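Local atomic coordinates of BRO1 protein (Saccharomyces cerevisiae, PDB entry 1ZB1), a protein that serves as an endosomal adapter that sorts cargo into multivesicular bodies and recruits the deubiquitinase DOA4 to endosomes, this fragment being its Bro1 domain. Residues L73-F78 and A119-C124; L79-F84 and D359-Y364; E192-K197 and S212-A217; S259-G264 and D304-T309. One frame throughout, in Å; residues are numbered along the deposited sequence.

Interaction 1: L73-F78 and A119-C124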
loop_
_atom_site.group_PDB
_atom_site.type_symbol
_atom_site.label_atom_id
_atom_site.label_comp_id
_atom_site.label_asym_id
_atom_site.label_seq_id
_atom_site.Cartn_x
_atom_site.Cartn_y
_atom_site.Cartn_z
ATOM N N LEU A 73 14.400 6.713 -5.810
ATOM C CA LEU A 73 14.087 8.051 -5.301
ATOM C C LEU A 73 15.043 9.066 -5.931
ATOM O O LEU A 73 14.638 10.174 -6.284
ATOM C CB LEU A 73 14.226 8.117 -3.774
ATOM C CG LEU A 73 13.087 7.839 -2.784
ATOM C CD1 LEU A 73 11.739 7.931 -3.458
ATOM C CD2 LEU A 73 13.291 6.482 -2.134
ATOM N N LYS A 74 16.316 8.691 -6.066
ATOM C CA LYS A 74 17.301 9.583 -6.676
ATOM C C LYS A 74 17.017 9.775 -8.166
ATOM O O LYS A 74 17.141 10.889 -8.703
ATOM C CB LYS A 74 18.720 9.031 -6.474
ATOM C CG LYS A 74 19.179 9.102 -5.019
ATOM C CD LYS A 74 20.623 8.644 -4.832
ATOM C CE LYS A 74 21.079 8.912 -3.391
ATOM N NZ LYS A 74 22.447 8.404 -3.093
ATOM N N TYR A 75 16.630 8.698 -8.839
ATOM C CA TYR A 75 16.323 8.802 -10.262
ATOM C C TYR A 75 15.058 9.647 -10.463
ATOM O O TYR A 75 14.987 10.431 -11.404
ATOM C CB TYR A 75 16.147 7.410 -10.891
ATOM C CG TYR A 75 15.956 7.449 -12.399
ATOM C CD1 TYR A 75 16.890 8.083 -13.218
ATOM C CD2 TYR A 75 14.822 6.890 -12.998
ATOM C CE1 TYR A 75 16.698 8.172 -14.600
ATOM C CE2 TYR A 75 14.624 6.968 -14.386
ATOM C CZ TYR A 75 15.564 7.615 -15.173
ATOM O OH TYR A 75 15.367 7.745 -16.529
ATOM N N TYR A 76 14.060 9.491 -9.591
ATOM C CA TYR A 76 12.836 10.292 -9.721
ATOM C C TYR A 76 13.208 11.768 -9.556
ATOM O O TYR A 76 12.718 12.631 -10.298
ATOM C CB TYR A 76 11.791 9.913 -8.658
ATOM C CG TYR A 76 10.405 10.501 -8.927
ATOM C CD1 TYR A 76 9.439 9.770 -9.621
ATOM C CD2 TYR A 76 10.080 11.797 -8.523
ATOM C CE1 TYR A 76 8.179 10.313 -9.908
ATOM C CE2 TYR A 76 8.823 12.358 -8.806
ATOM C CZ TYR A 76 7.879 11.610 -9.498
ATOM O OH TYR A 76 6.634 12.148 -9.773
ATOM N N SER A 77 14.083 12.059 -8.593
ATOM C CA SER A 77 14.510 13.439 -8.367
ATOM C C SER A 77 15.090 14.020 -9.648
ATOM O O SER A 77 14.794 15.157 -10.008
ATOM C CB SER A 77 15.555 13.530 -7.245
ATOM O OG SER A 77 14.978 13.211 -5.988
ATOM N N PHE A 78 15.917 13.237 -10.336
ATOM C CA PHE A 78 16.522 13.683 -11.589
ATOM C C PHE A 78 15.422 14.067 -12.571
ATOM O O PHE A 78 15.487 15.106 -13.229
ATOM C CB PHE A 78 17.362 12.568 -12.218
ATOM C CG PHE A 78 17.774 12.863 -13.636
ATOM C CD1 PHE A 78 18.869 13.678 -13.902
ATOM C CD2 PHE A 78 17.017 12.388 -14.706
ATOM C CE1 PHE A 78 19.208 14.022 -15.215
ATOM C CE2 PHE A 78 17.350 12.729 -16.019
ATOM C CZ PHE A 78 18.445 13.547 -16.272
ATOM N N ALA A 119 6.294 12.387 -17.963
ATOM C CA ALA A 119 5.240 11.898 -17.070
ATOM C C ALA A 119 5.153 10.368 -17.075
ATOM O O ALA A 119 4.857 9.754 -16.044
ATOM C CB ALA A 119 3.880 12.494 -17.469
ATOM N N PHE A 120 5.390 9.754 -18.232
ATOM C CA PHE A 120 5.337 8.295 -18.336
ATOM C C PHE A 120 6.493 7.688 -17.524
ATOM O O PHE A 120 6.276 6.813 -16.683
ATOM C CB PHE A 120 5.439 7.865 -19.810
ATOM C CG PHE A 120 5.323 6.372 -20.033
ATOM C CD1 PHE A 120 4.235 5.658 -19.537
ATOM C CD2 PHE A 120 6.287 5.688 -20.773
ATOM C CE1 PHE A 120 4.100 4.283 -19.773
ATOM C CE2 PHE A 120 6.163 4.307 -21.017
ATOM C CZ PHE A 120 5.066 3.609 -20.515
ATOM N N GLU A 121 7.711 8.169 -17.764
ATOM C CA GLU A 121 8.893 7.664 -17.047
ATOM C C GLU A 121 8.745 7.907 -15.533
ATOM O O GLU A 121 9.069 7.034 -14.725
ATOM C CB GLU A 121 10.174 8.329 -17.590
ATOM C CG GLU A 121 11.488 7.867 -16.921
ATOM C CD GLU A 121 12.038 6.549 -17.466
ATOM O OE1 GLU A 121 11.252 5.702 -17.929
ATOM O OE2 GLU A 121 13.274 6.356 -17.419
ATOM N N LYS A 122 8.222 9.075 -15.159
ATOM C CA LYS A 122 8.004 9.420 -13.753
ATOM C C LYS A 122 6.969 8.522 -13.078
ATOM O O LYS A 122 7.233 7.934 -12.029
ATOM C CB LYS A 122 7.526 10.875 -13.618
ATOM C CG LYS A 122 8.619 11.922 -13.694
ATOM C CD LYS A 122 8.038 13.328 -13.877
ATOM C CE LYS A 122 7.023 13.680 -12.792
ATOM N NZ LYS A 122 6.535 15.085 -12.913
ATOM N N SER A 123 5.783 8.431 -13.674
ATOM C CA SER A 123 4.712 7.627 -13.099
ATOM C C SER A 123 5.115 6.168 -12.898
ATOM O O SER A 123 4.816 5.576 -11.853
ATOM C CB SER A 123 3.445 7.714 -13.976
ATOM O OG SER A 123 3.675 7.224 -15.284
ATOM N N CYS A 124 5.793 5.587 -13.883
ATOM C CA CYS A 124 6.207 4.190 -13.770
ATOM C C CYS A 124 7.243 4.005 -12.653
ATOM O O CYS A 124 7.185 3.039 -11.887
ATOM C CB CYS A 124 6.757 3.690 -15.106
ATOM S SG CYS A 124 5.468 3.427 -16.370
#
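The Tyr75 ring receives OE2 of Glu121 at its edge, in the ring plane, and the Tyr76 ring receives the backbone oxygen of Lys122 in the same edge-on way, so neither meeting is a stack. Both tyrosines lie on helix 65-86 and face helix 118-139, two packed helices of the largely helical Bro1 domain, with the two-stranded sheet formed by 97-100 and 112-115 between them in the chain. The polar half is a hydrogen bond of 2.7 Å from Tyr75 OH to OE2 of Glu121. The carboxylate stands nearly upright to the ring, planes 78° apart, and OE2 accepts through its anti lone pair. The Glu121 chain reaches the hydroxyl because it kinks at its second torsion (chi2 82°). All four touching residues are buried, and the carboxylate is well supplied: Arg56 forms a salt bridge to OE2 and Trp99 bonds OE1, while Trp23 NE1 is hydrogen-bonded to Tyr75 OH. Such company would favour a charged glutamate.

The other half is packing. Tyr76 CE1 approaches Lys122 O to 3.3 Å and Lys122 CB to 3.8 Å, the two side chains crossing at about a right angle. A bend at chi3 (55°) turns the lysine tail toward Glu80, with which NZ forms a salt bridge, and leaves Lys122 CE 3.4 Å from Tyr76 OH.

Interaction 2: L79-F84 and D359-Y364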
loop_
_atom_site.group_PDB
_atom_site.type_symbol
_atom_site.label_atom_id
_atom_site.label_comp_id
_atom_site.label_asym_id
_atom_site.label_seq_id
_atom_site.Cartn_x
_atom_site.Cartn_y
_atom_site.Cartn_z
ATOM N N LEU A 79 14.424 13.195 -12.671
ATOM C CA LEU A 79 13.284 13.390 -13.569
ATOM C C LEU A 79 12.443 14.606 -13.208
ATOM O O LEU A 79 11.990 15.337 -14.093
ATOM C CB LEU A 79 12.377 12.159 -13.531
ATOM C CG LEU A 79 12.445 11.019 -14.550
ATOM C CD1 LEU A 79 13.705 11.052 -15.400
ATOM C CD2 LEU A 79 12.301 9.725 -13.789
ATOM N N GLU A 80 12.210 14.802 -11.913
ATOM C CA GLU A 80 11.397 15.923 -11.459
ATOM C C GLU A 80 12.061 17.258 -11.805
ATOM O O GLU A 80 11.399 18.182 -12.290
ATOM C CB GLU A 80 11.136 15.816 -9.949
ATOM C CG GLU A 80 10.109 16.812 -9.432
ATOM C CD GLU A 80 8.728 16.603 -10.036
ATOM O OE1 GLU A 80 8.613 16.538 -11.282
ATOM O OE2 GLU A 80 7.752 16.519 -9.266
ATOM N N HIS A 81 13.364 17.362 -11.559
ATOM C CA HIS A 81 14.088 18.587 -11.883
ATOM C C HIS A 81 14.129 18.795 -13.397
ATOM O O HIS A 81 14.075 19.929 -13.872
ATOM C CB HIS A 81 15.521 18.543 -11.338
ATOM C CG HIS A 81 15.625 18.842 -9.875
ATOM N ND1 HIS A 81 15.949 17.883 -8.938
ATOM C CD2 HIS A 81 15.462 19.998 -9.188
ATOM C CE1 HIS A 81 15.982 18.435 -7.738
ATOM N NE2 HIS A 81 15.688 19.717 -7.862
ATOM N N LEU A 82 14.238 17.700 -14.151
ATOM C CA LEU A 82 14.271 17.779 -15.608
ATOM C C LEU A 82 12.927 18.323 -16.087
ATOM O O LEU A 82 12.863 19.164 -16.989
ATOM C CB LEU A 82 14.508 16.391 -16.219
ATOM C CG LEU A 82 14.572 16.304 -17.750
ATOM C CD1 LEU A 82 15.692 17.187 -18.283
ATOM C CD2 LEU A 82 14.801 14.858 -18.165
ATOM N N TYR A 83 11.856 17.833 -15.468
ATOM C CA TYR A 83 10.506 18.257 -15.811
ATOM C C TYR A 83 10.268 19.720 -15.429
ATOM O O TYR A 83 9.578 20.438 -16.146
ATOM C CB TYR A 83 9.483 17.352 -15.122
ATOM C CG TYR A 83 8.036 17.735 -15.371
ATOM C CD1 TYR A 83 7.308 18.439 -14.413
ATOM C CD2 TYR A 83 7.395 17.384 -16.559
ATOM C CE1 TYR A 83 5.973 18.777 -14.628
ATOM C CE2 TYR A 83 6.060 17.721 -16.786
ATOM C CZ TYR A 83 5.357 18.415 -15.814
ATOM O OH TYR A 83 4.033 18.734 -16.017
ATOM N N PHE A 84 10.831 20.159 -14.306
ATOM C CA PHE A 84 10.682 21.553 -13.884
ATOM C C PHE A 84 11.295 22.463 -14.946
ATOM O O PHE A 84 10.798 23.559 -15.208
ATOM C CB PHE A 84 11.423 21.836 -12.566
ATOM C CG PHE A 84 10.800 21.213 -11.342
ATOM C CD1 PHE A 84 9.443 20.910 -11.293
ATOM C CD2 PHE A 84 11.577 20.991 -10.203
ATOM C CE1 PHE A 84 8.867 20.398 -10.129
ATOM C CE2 PHE A 84 11.009 20.481 -9.034
ATOM C CZ PHE A 84 9.649 20.183 -8.999
ATOM N N ASP A 359 20.798 17.177 -3.525
ATOM C CA ASP A 359 21.997 16.564 -4.097
ATOM C C ASP A 359 21.905 16.308 -5.603
ATOM O O ASP A 359 22.891 16.468 -6.332
ATOM C CB ASP A 359 22.331 15.252 -3.371
ATOM C CG ASP A 359 22.791 15.479 -1.937
ATOM O OD1 ASP A 359 23.593 16.414 -1.706
ATOM O OD2 ASP A 359 22.361 14.717 -1.041
ATOM N N VAL A 360 20.722 15.911 -6.067
ATOM C CA VAL A 360 20.516 15.637 -7.484
ATOM C C VAL A 360 20.575 16.908 -8.332
ATOM O O VAL A 360 21.154 16.909 -9.413
ATOM C CB VAL A 360 19.163 14.912 -7.715
ATOM C CG1 VAL A 360 18.812 14.902 -9.194
ATOM C CG2 VAL A 360 19.259 13.478 -7.199
ATOM N N ALA A 361 19.983 17.991 -7.839
ATOM C CA ALA A 361 19.995 19.248 -8.578
ATOM C C ALA A 361 21.423 19.748 -8.790
ATOM O O ALA A 361 21.751 20.295 -9.845
ATOM C CB ALA A 361 19.186 20.301 -7.835
ATOM N N ASN A 362 22.273 19.563 -7.787
ATOM C CA ASN A 362 23.653 20.015 -7.890
ATOM C C ASN A 362 24.475 19.164 -8.845
ATOM O O ASN A 362 25.221 19.685 -9.673
ATOM C CB ASN A 362 24.321 20.020 -6.511
ATOM C CG ASN A 362 23.706 21.038 -5.574
ATOM O OD1 ASN A 362 23.416 22.171 -5.973
ATOM N ND2 ASN A 362 23.515 20.650 -4.320
ATOM N N LYS A 363 24.328 17.850 -8.725
ATOM C CA LYS A 363 25.064 16.918 -9.563
ATOM C C LYS A 363 24.751 17.043 -11.055
ATOM O O LYS A 363 25.649 16.945 -11.891
ATOM C CB LYS A 363 24.787 15.486 -9.092
ATOM C CG LYS A 363 25.531 14.411 -9.855
ATOM C CD LYS A 363 25.326 13.043 -9.213
ATOM C CE LYS A 363 26.030 11.957 -10.014
ATOM N NZ LYS A 363 26.023 10.615 -9.353
ATOM N N TYR A 364 23.489 17.282 -11.393
ATOM C CA TYR A 364 23.099 17.355 -12.800
ATOM C C TYR A 364 22.855 18.724 -13.431
ATOM O O TYR A 364 22.370 18.809 -14.558
ATOM C CB TYR A 364 21.874 16.463 -13.022
ATOM C CG TYR A 364 22.168 15.014 -12.739
ATOM C CD1 TYR A 364 21.799 14.422 -11.530
ATOM C CD2 TYR A 364 22.877 14.247 -13.657
ATOM C CE1 TYR A 364 22.137 13.099 -11.247
ATOM C CE2 TYR A 364 23.219 12.931 -13.385
ATOM C CZ TYR A 364 22.850 12.362 -12.184
ATOM O OH TYR A 364 23.201 11.057 -11.930
#
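His81, on helix 65-86, meets Ala361 and Val360 of helix 349-371 in a buried contact that has no hydrogen bond between the two segments. Its main interaction is CH-pi. The Ala361 methyl CB sits over one face of the imidazole, 3.8 Å from the ring centroid and 22° off the ring normal. It is displaced toward the rim on the NE2 side, where the Ala361 CB to His81 NE2 distance is 3.5 Å. The small side chain lets the backbones come close, the His81 and Ala361 CA atoms lying 6.8 Å apart.

Ordinary van der Waals packing is supplied by Val360, whose CG1 approaches His81 ND1 obliquely at 4.1 Å. That branch is trans to the valine nitrogen (chi1 168°), and the residue also rests on Ser77 and Phe78, about one turn before His81. Met357 and Tyr368 of the same helix also touch the His81 side chain.

The polar component stays within helix 65-86: His81 ND1 makes a weak hydrogen bond to Ser77 O, which may help to hold the ring's rotation. The imidazole presents a ring face to the methyl, and neither nitrogen hydrogen-bonds across the two segments. Cohesion between them is therefore probably due to CH-pi and van der Waals contact, with no salt bridge across the segments.

Interaction 3: E192-K197 and S212-A217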
loop_
_atom_site.group_PDB
_atom_site.type_symbol
_atom_site.label_atom_id
_atom_site.label_comp_id
_atom_site.label_asym_id
_atom_site.label_seq_id
_atom_site.Cartn_x
_atom_site.Cartn_y
_atom_site.Cartn_z
ATOM N N GLU A 192 -3.951 -2.464 10.154
ATOM C CA GLU A 192 -3.998 -3.830 10.663
ATOM C C GLU A 192 -2.753 -4.166 11.489
ATOM O O GLU A 192 -2.858 -4.742 12.577
ATOM C CB GLU A 192 -4.148 -4.815 9.499
ATOM C CG GLU A 192 -3.958 -6.270 9.881
ATOM C CD GLU A 192 -4.219 -7.218 8.722
ATOM O OE1 GLU A 192 -3.932 -6.849 7.563
ATOM O OE2 GLU A 192 -4.695 -8.341 8.975
ATOM N N LEU A 193 -1.576 -3.808 10.985
ATOM C CA LEU A 193 -0.334 -4.081 11.711
ATOM C C LEU A 193 -0.282 -3.293 13.024
ATOM O O LEU A 193 0.316 -3.743 14.007
ATOM C CB LEU A 193 0.877 -3.736 10.837
ATOM C CG LEU A 193 1.684 -4.898 10.232
ATOM C CD1 LEU A 193 0.773 -6.041 9.827
ATOM C CD2 LEU A 193 2.488 -4.396 9.045
ATOM N N PHE A 194 -0.919 -2.126 13.044
ATOM C CA PHE A 194 -0.938 -1.300 14.252
ATOM C C PHE A 194 -1.731 -2.027 15.340
ATOM O O PHE A 194 -1.328 -2.055 16.509
ATOM C CB PHE A 194 -1.577 0.061 13.961
ATOM C CG PHE A 194 -1.468 1.035 15.102
ATOM C CD1 PHE A 194 -0.249 1.629 15.413
ATOM C CD2 PHE A 194 -2.578 1.343 15.881
ATOM C CE1 PHE A 194 -0.135 2.518 16.487
ATOM C CE2 PHE A 194 -2.476 2.230 16.958
ATOM C CZ PHE A 194 -1.251 2.817 17.258
ATOM N N VAL A 195 -2.861 -2.611 14.951
ATOM C CA VAL A 195 -3.693 -3.363 15.888
ATOM C C VAL A 195 -2.895 -4.547 16.439
ATOM O O VAL A 195 -2.830 -4.753 17.652
ATOM C CB VAL A 195 -4.966 -3.909 15.201
ATOM C CG1 VAL A 195 -5.683 -4.879 16.130
ATOM C CG2 VAL A 195 -5.890 -2.759 14.832
ATOM N N LEU A 196 -2.291 -5.320 15.541
ATOM C CA LEU A 196 -1.498 -6.476 15.942
ATOM C C LEU A 196 -0.390 -6.081 16.910
ATOM O O LEU A 196 -0.044 -6.842 17.818
ATOM C CB LEU A 196 -0.890 -7.164 14.714
ATOM C CG LEU A 196 -1.738 -8.235 14.019
ATOM C CD1 LEU A 196 -3.108 -7.692 13.702
ATOM C CD2 LEU A 196 -1.040 -8.694 12.744
ATOM N N LYS A 197 0.165 -4.890 16.716
ATOM C CA LYS A 197 1.229 -4.403 17.584
ATOM C C LYS A 197 0.747 -4.215 19.024
ATOM O O LYS A 197 1.371 -4.711 19.958
ATOM C CB LYS A 197 1.785 -3.079 17.058
ATOM C CG LYS A 197 2.832 -2.451 17.965
ATOM C CD LYS A 197 3.328 -1.125 17.415
ATOM C CE LYS A 197 4.276 -0.448 18.394
ATOM N NZ LYS A 197 5.406 -1.341 18.773
ATOM N N SER A 212 -10.842 -2.144 20.398
ATOM C CA SER A 212 -12.132 -2.173 19.720
ATOM C C SER A 212 -12.252 -1.099 18.635
ATOM O O SER A 212 -12.664 -1.384 17.506
ATOM C CB SER A 212 -13.260 -1.995 20.738
ATOM O OG SER A 212 -14.514 -1.949 20.088
ATOM N N LYS A 213 -11.895 0.135 18.983
ATOM C CA LYS A 213 -11.974 1.252 18.041
ATOM C C LYS A 213 -11.010 1.080 16.868
ATOM O O LYS A 213 -11.374 1.334 15.720
ATOM C CB LYS A 213 -11.676 2.569 18.770
ATOM C CG LYS A 213 -12.526 2.762 20.016
ATOM C CD LYS A 213 -12.164 4.021 20.792
ATOM C CE LYS A 213 -12.757 5.261 20.154
ATOM N NZ LYS A 213 -12.675 6.423 21.081
ATOM N N LEU A 214 -9.784 0.657 17.162
ATOM C CA LEU A 214 -8.773 0.451 16.128
ATOM C C LEU A 214 -9.166 -0.698 15.206
ATOM O O LEU A 214 -8.897 -0.661 14.003
ATOM C CB LEU A 214 -7.414 0.153 16.768
ATOM C CG LEU A 214 -6.773 1.313 17.536
ATOM C CD1 LEU A 214 -5.574 0.816 18.313
ATOM C CD2 LEU A 214 -6.379 2.409 16.559
ATOM N N SER A 215 -9.797 -1.721 15.781
ATOM C CA SER A 215 -10.237 -2.874 15.014
ATOM C C SER A 215 -11.359 -2.466 14.080
ATOM O O SER A 215 -11.419 -2.923 12.944
ATOM C CB SER A 215 -10.723 -3.988 15.944
ATOM O OG SER A 215 -9.635 -4.592 16.619
ATOM N N ARG A 216 -12.248 -1.600 14.554
ATOM C CA ARG A 216 -13.350 -1.160 13.719
ATOM C C ARG A 216 -12.804 -0.422 12.507
ATOM O O ARG A 216 -13.303 -0.586 11.394
ATOM C CB ARG A 216 -14.299 -0.243 14.490
ATOM C CG ARG A 216 -15.537 0.116 13.689
ATOM C CD ARG A 216 -16.330 -1.140 13.333
ATOM N NE ARG A 216 -17.224 -0.945 12.194
ATOM C CZ ARG A 216 -18.222 -0.067 12.159
ATOM N NH1 ARG A 216 -18.466 0.713 13.206
ATOM N NH2 ARG A 216 -18.975 0.032 11.072
ATOM N N ALA A 217 -11.774 0.387 12.725
ATOM C CA ALA A 217 -11.173 1.137 11.631
ATOM C C ALA A 217 -10.560 0.180 10.603
ATOM O O ALA A 217 -10.670 0.407 9.397
ATOM C CB ALA A 217 -10.114 2.103 12.171
#
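Leu214 O, which the Val195 methyl CG2 approaches to 3.8 Å, is gripped by two side chains from outside the two segments: Thr218 OG1 from its own helix and Gln191 NE2 from helix 176-198. The glutamine bond thus ties the two helices together beside a contact that is otherwise apolar.

Leu214 carries most of the packing. Val195 CG2 lies 3.8 Å from Leu214 CB, and these two side chains run past each other in opposite directions, both with CB directed at the facing helix. The branches of the leucine reach further, to Phe194. Leu214 CD1 comes to the edge of the phenylalanine ring, near its plane, at 3.7 Å from Phe194 CE2, and Leu214 CD2 lies 3.9 Å from the same CE2. The second torsion of the leucine (chi2 170°) extends CD1 away from the backbone to that edge. On the other branch of the valine, Val195 CG1 meets Ser215 OG at 4.0 Å; this is mere packing, since the hydroxyl is hydrogen-bonded to Ile211 O, a turn earlier in its own helix.

Phe194 also leans on Ile149, which brings helix 146-165 against the same pair. The axes of the two short segments approach to 9.4 Å, and their directions differ by 156°. With only a short connection between helices 176-198 and 208-230, this is an antiparallel helical hairpin, consistent with the TPR-like helical architecture to which the Bro1 domain is related.

Interaction 4: S259-G264 and D304-T309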
loop_
_atom_site.group_PDB
_atom_site.type_symbol
_atom_site.label_atom_id
_atom_site.label_comp_id
_atom_site.label_asym_id
_atom_site.label_seq_id
_atom_site.Cartn_x
_atom_site.Cartn_y
_atom_site.Cartn_z
ATOM N N SER A 259 -13.674 -6.339 16.873
ATOM C CA SER A 259 -14.105 -5.059 17.423
ATOM C C SER A 259 -15.258 -5.240 18.412
ATOM O O SER A 259 -15.246 -4.680 19.510
ATOM C CB SER A 259 -14.546 -4.132 16.291
ATOM O OG SER A 259 -14.941 -2.877 16.799
ATOM N N ALA A 260 -16.258 -6.018 18.009
ATOM C CA ALA A 260 -17.420 -6.282 18.851
ATOM C C ALA A 260 -17.002 -7.034 20.111
ATOM O O ALA A 260 -17.495 -6.755 21.202
ATOM C CB ALA A 260 -18.453 -7.093 18.074
ATOM N N TYR A 261 -16.095 -7.991 19.952
ATOM C CA TYR A 261 -15.600 -8.773 21.075
ATOM C C TYR A 261 -14.997 -7.867 22.147
ATOM O O TYR A 261 -15.397 -7.912 23.314
ATOM C CB TYR A 261 -14.549 -9.775 20.588
ATOM C CG TYR A 261 -13.736 -10.444 21.686
ATOM C CD1 TYR A 261 -14.356 -11.180 22.700
ATOM C CD2 TYR A 261 -12.348 -10.354 21.698
ATOM C CE1 TYR A 261 -13.607 -11.809 23.692
ATOM C CE2 TYR A 261 -11.592 -10.976 22.681
ATOM C CZ TYR A 261 -12.226 -11.703 23.676
ATOM O OH TYR A 261 -11.475 -12.318 24.646
ATOM N N TYR A 262 -14.040 -7.033 21.754
ATOM C CA TYR A 262 -13.400 -6.152 22.720
ATOM C C TYR A 262 -14.352 -5.134 23.337
ATOM O O TYR A 262 -14.213 -4.798 24.511
ATOM C CB TYR A 262 -12.182 -5.479 22.089
ATOM C CG TYR A 262 -10.980 -6.391 22.104
ATOM C CD1 TYR A 262 -10.252 -6.591 23.276
ATOM C CD2 TYR A 262 -10.609 -7.111 20.967
ATOM C CE1 TYR A 262 -9.189 -7.484 23.319
ATOM C CE2 TYR A 262 -9.552 -8.007 20.999
ATOM C CZ TYR A 262 -8.847 -8.190 22.177
ATOM O OH TYR A 262 -7.804 -9.079 22.216
ATOM N N HIS A 263 -15.325 -4.656 22.570
ATOM C CA HIS A 263 -16.282 -3.705 23.118
ATOM C C HIS A 263 -17.122 -4.440 24.165
ATOM O O HIS A 263 -17.589 -3.844 25.141
ATOM C CB HIS A 263 -17.182 -3.140 22.017
ATOM C CG HIS A 263 -18.196 -2.158 22.515
ATOM N ND1 HIS A 263 -19.526 -2.479 22.684
ATOM C CD2 HIS A 263 -18.070 -0.867 22.906
ATOM C CE1 HIS A 263 -20.174 -1.430 23.157
ATOM N NE2 HIS A 263 -19.313 -0.438 23.301
ATOM N N GLY A 264 -17.301 -5.740 23.954
ATOM C CA GLY A 264 -18.066 -6.549 24.886
ATOM C C GLY A 264 -17.303 -6.714 26.186
ATOM O O GLY A 264 -17.884 -6.613 27.265
ATOM N N ASP A 304 -10.476 -21.366 14.842
ATOM C CA ASP A 304 -11.165 -22.256 15.774
ATOM C C ASP A 304 -10.914 -21.881 17.232
ATOM O O ASP A 304 -11.811 -21.988 18.067
ATOM C CB ASP A 304 -10.759 -23.715 15.534
ATOM C CG ASP A 304 -11.192 -24.223 14.167
ATOM O OD1 ASP A 304 -12.318 -23.891 13.736
ATOM O OD2 ASP A 304 -10.412 -24.963 13.528
ATOM N N GLY A 305 -9.697 -21.436 17.532
ATOM C CA GLY A 305 -9.370 -21.042 18.891
ATOM C C GLY A 305 -10.125 -19.798 19.327
ATOM O O GLY A 305 -10.501 -19.664 20.492
ATOM N N PHE A 306 -10.348 -18.879 18.392
ATOM C CA PHE A 306 -11.063 -17.651 18.702
ATOM C C PHE A 306 -12.549 -17.942 18.889
ATOM O O PHE A 306 -13.208 -17.323 19.723
ATOM C CB PHE A 306 -10.850 -16.615 17.587
ATOM C CG PHE A 306 -11.505 -15.288 17.856
ATOM C CD1 PHE A 306 -11.264 -14.603 19.048
ATOM C CD2 PHE A 306 -12.364 -14.721 16.920
ATOM C CE1 PHE A 306 -11.872 -13.373 19.305
ATOM C CE2 PHE A 306 -12.979 -13.493 17.163
ATOM C CZ PHE A 306 -12.733 -12.816 18.360
ATOM N N LYS A 307 -13.076 -18.889 18.120
ATOM C CA LYS A 307 -14.483 -19.257 18.235
ATOM C C LYS A 307 -14.726 -19.782 19.645
ATOM O O LYS A 307 -15.753 -19.490 20.255
ATOM C CB LYS A 307 -14.845 -20.338 17.210
ATOM C CG LYS A 307 -16.297 -20.804 17.259
ATOM C CD LYS A 307 -16.590 -21.767 16.110
ATOM C CE LYS A 307 -18.037 -22.252 16.106
ATOM N NZ LYS A 307 -18.323 -23.206 17.216
ATOM N N GLU A 308 -13.767 -20.550 20.157
ATOM C CA GLU A 308 -13.867 -21.112 21.498
ATOM C C GLU A 308 -13.791 -20.017 22.554
ATOM O O GLU A 308 -14.519 -20.046 23.546
ATOM C CB GLU A 308 -12.747 -22.126 21.741
ATOM C CG GLU A 308 -12.921 -23.430 20.989
ATOM C CD GLU A 308 -11.896 -24.471 21.394
ATOM O OE1 GLU A 308 -11.800 -24.768 22.607
ATOM O OE2 GLU A 308 -11.190 -24.991 20.502
ATOM N N THR A 309 -12.901 -19.055 22.338
ATOM C CA THR A 309 -12.737 -17.950 23.270
ATOM C C THR A 309 -14.047 -17.178 23.423
ATOM O O THR A 309 -14.423 -16.805 24.535
ATOM C CB THR A 309 -11.628 -16.989 22.797
ATOM O OG1 THR A 309 -10.373 -17.680 22.793
ATOM C CG2 THR A 309 -11.533 -15.782 23.721
#
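Tyr261 turns the face of its ring to the edge of Phe306 in a T-shaped (edge-to-face) pair: the planes stand at 84° and the centroids are 5.5 Å apart. Phe306 CE1 is the leading atom, 3.9 Å from Tyr261 CD2 and displaced from the ring centre toward the rim. The two side chains themselves cross at a slant.

Toward the far end of the same tyrosine, Thr309 approaches at about a right angle, its methyl CG2 3.6 Å from Tyr261 OH. The threonine torsion (chi1 -64°) sends CG2 to the tyrosine and OG1 back to its own helix, where OG1 donates to Gly305 O at 3.0 Å. That carbonyl oxygen also accepts from Thr309 N, the two donors reaching it from opposite faces of its plane.

The contact joins helix 242-269 to helix 303-322, with helix 275-290 alongside: Ser283 touches Tyr261 and Leu287 touches Phe306. All three contacting residues keep some exposure to solvent. With OG1 bonded to Gly305 O, the threonine presents its CG2 methyl to Tyr261, and the two helices meet here through a ring pair and a methyl lying against the tyrosine hydroxyl, by van der Waals contact, with no hydrogen bond between the segments.

In the fold
The four contacts form two pairs on opposite sides of the centre of the elongated Bro1 domain. Interactions 1 and 2 share helix 65-86, have centres 11 Å apart and touch directly. Interactions 3 and 4 have centres 14 Å apart and join through helices 208-230 and 242-269, consecutive in the chain, with Ser212 O probably hydrogen-bonded to Ser259 OG. Between the pairs, centres lie about 34 to 54 Å apart. Along the chain, interactions 1 and 2 cross, while 3 and 4 follow in series inside the loop closed by interaction 2. Helix 349-371 thus returns to an early helix, tying late sequence to early.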